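Local coordinates for protein 3-hydroxyisobutyryl-CoA hydrolase (Mycobacterium thermoresistibile, PDB 4HDT) that probably hydrolyses 3-hydroxyisobutyryl-CoA to 3-hydroxyisobutyrate and free CoA, has a crotonase-like fold and binds zinc ions in the crystal, at residues I267-R278 with V330-F339. Residues are numbered along the deposited sequence; the frame is centred on the assembly and turned at random.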
# COMPACT_ATOMS: atom_id res chain seq x y z
N ILE A 267 -6.62 -17.01 -7.51
CA ILE A 267 -5.23 -16.92 -7.96
C ILE A 267 -4.53 -15.75 -7.26
O ILE A 267 -3.42 -15.91 -6.77
CB ILE A 267 -5.09 -16.87 -9.49
CG1 ILE A 267 -3.62 -17.00 -9.91
CG2 ILE A 267 -5.69 -15.59 -10.05
CD1 ILE A 267 -2.94 -18.28 -9.47
N ALA A 268 -5.21 -14.62 -7.12
CA ALA A 268 -4.57 -13.47 -6.44
C ALA A 268 -4.25 -13.78 -4.95
O ALA A 268 -3.19 -13.43 -4.47
CB ALA A 268 -5.43 -12.23 -6.56
N LEU A 269 -5.17 -14.44 -4.28
CA LEU A 269 -4.97 -14.87 -2.89
C LEU A 269 -3.74 -15.74 -2.80
O LEU A 269 -2.90 -15.54 -1.92
CB LEU A 269 -6.16 -15.68 -2.35
CG LEU A 269 -7.39 -14.85 -1.99
CD1 LEU A 269 -8.62 -15.77 -1.90
CD2 LEU A 269 -7.17 -13.98 -0.75
N SER A 270 -3.64 -16.70 -3.72
CA SER A 270 -2.55 -17.69 -3.71
C SER A 270 -1.21 -17.02 -3.97
O SER A 270 -0.20 -17.34 -3.34
CB SER A 270 -2.82 -18.79 -4.73
OG SER A 270 -4.09 -19.40 -4.50
N VAL A 271 -1.20 -16.10 -4.91
CA VAL A 271 0.04 -15.41 -5.24
C VAL A 271 0.42 -14.46 -4.10
O VAL A 271 1.60 -14.28 -3.79
CB VAL A 271 -0.06 -14.70 -6.59
CG1 VAL A 271 1.20 -13.90 -6.87
CG2 VAL A 271 -0.32 -15.69 -7.73
N THR A 272 -0.58 -13.84 -3.47
CA THR A 272 -0.36 -12.97 -2.33
C THR A 272 0.28 -13.71 -1.15
O THR A 272 1.26 -13.24 -0.56
CB THR A 272 -1.65 -12.25 -1.92
OG1 THR A 272 -2.02 -11.37 -3.00
CG2 THR A 272 -1.44 -11.40 -0.68
N LEU A 273 -0.25 -14.88 -0.83
CA LEU A 273 0.35 -15.69 0.22
C LEU A 273 1.81 -16.01 -0.09
O LEU A 273 2.70 -15.83 0.76
CB LEU A 273 -0.46 -16.96 0.47
CG LEU A 273 0.06 -17.92 1.55
CD1 LEU A 273 0.16 -17.18 2.88
CD2 LEU A 273 -0.88 -19.13 1.66
N GLU A 274 2.08 -16.41 -1.32
CA GLU A 274 3.45 -16.76 -1.71
C GLU A 274 4.35 -15.51 -1.72
O GLU A 274 5.52 -15.59 -1.32
CB GLU A 274 3.46 -17.44 -3.07
CG GLU A 274 4.82 -17.92 -3.53
CD GLU A 274 5.36 -19.12 -2.76
OE1 GLU A 274 4.61 -19.86 -2.06
OE2 GLU A 274 6.59 -19.30 -2.85
N SER A 275 3.80 -14.37 -2.15
CA SER A 275 4.58 -13.14 -2.21
C SER A 275 5.03 -12.70 -0.83
O SER A 275 6.18 -12.31 -0.62
CB SER A 275 3.77 -12.02 -2.87
OG SER A 275 3.58 -12.32 -4.24
N VAL A 276 4.12 -12.75 0.15
CA VAL A 276 4.46 -12.28 1.48
C VAL A 276 5.49 -13.23 2.09
O VAL A 276 6.45 -12.79 2.73
CB VAL A 276 3.19 -12.11 2.35
CG1 VAL A 276 3.57 -11.80 3.79
CG2 VAL A 276 2.30 -11.02 1.81
N ARG A 277 5.30 -14.51 1.89
CA ARG A 277 6.27 -15.48 2.40
C ARG A 277 7.65 -15.32 1.79
O ARG A 277 8.66 -15.38 2.50
CB ARG A 277 5.74 -16.86 2.19
CG ARG A 277 4.64 -17.15 3.16
CD ARG A 277 4.26 -18.57 2.91
NE ARG A 277 3.17 -18.92 3.77
CZ ARG A 277 2.42 -20.00 3.59
NH1 ARG A 277 2.62 -20.83 2.56
NH2 ARG A 277 1.45 -20.21 4.42
N ARG A 278 7.72 -15.09 0.48
CA ARG A 278 9.02 -14.84 -0.18
C ARG A 278 9.64 -13.51 0.26
O ARG A 278 10.82 -13.44 0.53
CB ARG A 278 8.88 -14.88 -1.71
CG ARG A 278 8.62 -16.27 -2.28
CD ARG A 278 8.65 -16.27 -3.78
NE ARG A 278 8.21 -17.54 -4.31
CZ ARG A 278 8.48 -17.99 -5.54
NH1 ARG A 278 9.27 -17.30 -6.37
NH2 ARG A 278 8.01 -19.16 -5.92
N VAL A 330 -6.31 -23.95 -8.43
CA VAL A 330 -5.02 -23.25 -8.53
C VAL A 330 -3.89 -24.25 -8.34
O VAL A 330 -3.80 -24.89 -7.29
CB VAL A 330 -4.94 -22.13 -7.48
CG1 VAL A 330 -3.57 -21.45 -7.49
CG2 VAL A 330 -6.04 -21.11 -7.69
N THR A 331 -3.03 -24.40 -9.35
CA THR A 331 -1.88 -25.32 -9.26
C THR A 331 -0.66 -24.57 -8.79
O THR A 331 -0.63 -23.32 -8.78
CB THR A 331 -1.51 -25.94 -10.62
OG1 THR A 331 -1.08 -24.90 -11.50
CG2 THR A 331 -2.70 -26.67 -11.25
N GLU A 332 0.38 -25.31 -8.43
CA GLU A 332 1.61 -24.69 -8.01
C GLU A 332 2.25 -23.96 -9.17
O GLU A 332 2.83 -22.90 -8.95
CB GLU A 332 2.58 -25.71 -7.43
CG GLU A 332 2.07 -26.34 -6.15
CD GLU A 332 3.02 -27.36 -5.56
OE1 GLU A 332 3.97 -27.79 -6.26
OE2 GLU A 332 2.83 -27.73 -4.38
N ALA A 333 2.12 -24.49 -10.39
CA ALA A 333 2.66 -23.84 -11.58
C ALA A 333 1.93 -22.54 -11.88
O ALA A 333 2.55 -21.59 -12.34
CB ALA A 333 2.59 -24.75 -12.81
N ASP A 334 0.62 -22.51 -11.65
CA ASP A 334 -0.16 -21.28 -11.84
C ASP A 334 0.43 -20.14 -10.98
O ASP A 334 0.57 -19.01 -11.45
CB ASP A 334 -1.63 -21.45 -11.44
CG ASP A 334 -2.43 -22.33 -12.40
OD1 ASP A 334 -2.07 -22.48 -13.59
OD2 ASP A 334 -3.45 -22.87 -11.93
N VAL A 335 0.72 -20.45 -9.71
CA VAL A 335 1.32 -19.46 -8.79
C VAL A 335 2.73 -19.11 -9.23
O VAL A 335 3.10 -17.92 -9.34
CB VAL A 335 1.35 -20.00 -7.33
CG1 VAL A 335 2.16 -19.08 -6.41
CG2 VAL A 335 -0.06 -20.19 -6.82
N GLU A 336 3.52 -20.14 -9.54
CA GLU A 336 4.91 -19.92 -9.94
C GLU A 336 5.02 -19.03 -11.16
O GLU A 336 5.99 -18.26 -11.28
CB GLU A 336 5.63 -21.27 -10.15
CG GLU A 336 7.03 -21.19 -10.70
CD GLU A 336 8.03 -20.46 -9.80
OE1 GLU A 336 7.82 -20.34 -8.58
OE2 GLU A 336 9.06 -20.01 -10.35
N ALA A 337 4.04 -19.10 -12.05
CA ALA A 337 4.05 -18.25 -13.28
C ALA A 337 4.12 -16.75 -12.98
O ALA A 337 4.64 -15.99 -13.78
CB ALA A 337 2.83 -18.56 -14.12
N TYR A 338 3.61 -16.31 -11.84
CA TYR A 338 3.62 -14.89 -11.51
C TYR A 338 4.99 -14.38 -11.11
O TYR A 338 5.22 -13.18 -11.10
CB TYR A 338 2.63 -14.57 -10.41
CG TYR A 338 1.19 -14.49 -10.86
CD1 TYR A 338 0.46 -15.63 -11.18
CD2 TYR A 338 0.54 -13.27 -10.86
CE1 TYR A 338 -0.88 -15.55 -11.56
CE2 TYR A 338 -0.81 -13.17 -11.20
CZ TYR A 338 -1.51 -14.30 -11.55
OH TYR A 338 -2.84 -14.18 -11.87
N PHE A 339 5.93 -15.29 -10.84
CA PHE A 339 7.26 -14.93 -10.37
C PHE A 339 8.30 -15.09 -11.46
O PHE A 339 9.48 -14.94 -11.19
CB PHE A 339 7.61 -15.78 -9.13
CG PHE A 339 6.71 -15.51 -7.97
CD1 PHE A 339 6.98 -14.47 -7.11
CD2 PHE A 339 5.56 -16.27 -7.75
CE1 PHE A 339 6.13 -14.17 -6.06
CE2 PHE A 339 4.71 -15.99 -6.70
CZ PHE A 339 4.98 -14.94 -5.86
O HOH W 1 10.57 -18.51 -8.90
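The guanidinium of Arg278 lies flat on the Phe339 ring, the two planes 23° apart, in a stacked cation-pi pair with CZ of Arg278 4.1 Å from the centroid of that ring. One face of the guanidinium is thus given to the aromatic, and its edge to anions and water. NE of Arg278 donates almost straight to the anti lone pair of Glu274 OE2 (2.8 Å), one turn back on the same helix, while NH2 crosses to Glu336 OE1 (2.9 Å), which it meets nearly along the C-O axis. A water joins Arg278 NH1 to OE2 of Glu336. Both glutamates bend at chi2, bringing their carboxylates round to the arginine. At the far edge of the Phe339 ring sit Ser275 OG, 3.4 Å from CZ of that ring, and the carbonyl oxygen of Val271, which accepts from Ser275 N and OG on opposite faces of its plane.

The Tyr338 ring takes Val271 CG2 over one face in a CH-pi contact, 3.7 Å from its centroid, with the carbonyl oxygen of Asp334 at its edge, while Ile267 CG1 approaches obliquely, 3.5 Å from Tyr338 CE1. Between Phe339 and Val330, Val335 fits as a knob among Ile267, Ser270, Val271 and Glu274. Its helix, 332-336, opens with a capping box of Thr331 and Asp334 and crosses the segment 267-278 at -68°. Helix 285-299 also packs here, through Val295 against Val271 and Phe339.

Away from the zinc sites, the contact joins the segment 330-339 to helix 266-279 of this crotonase-like chain by an apolar seam with a charged end. The positive charge of Arg278 is probably well compensated, and stack and in-plane bonds together probably restrict its rotation: a guanidinium can serve an aromatic through its face and carboxylates through its edge at once.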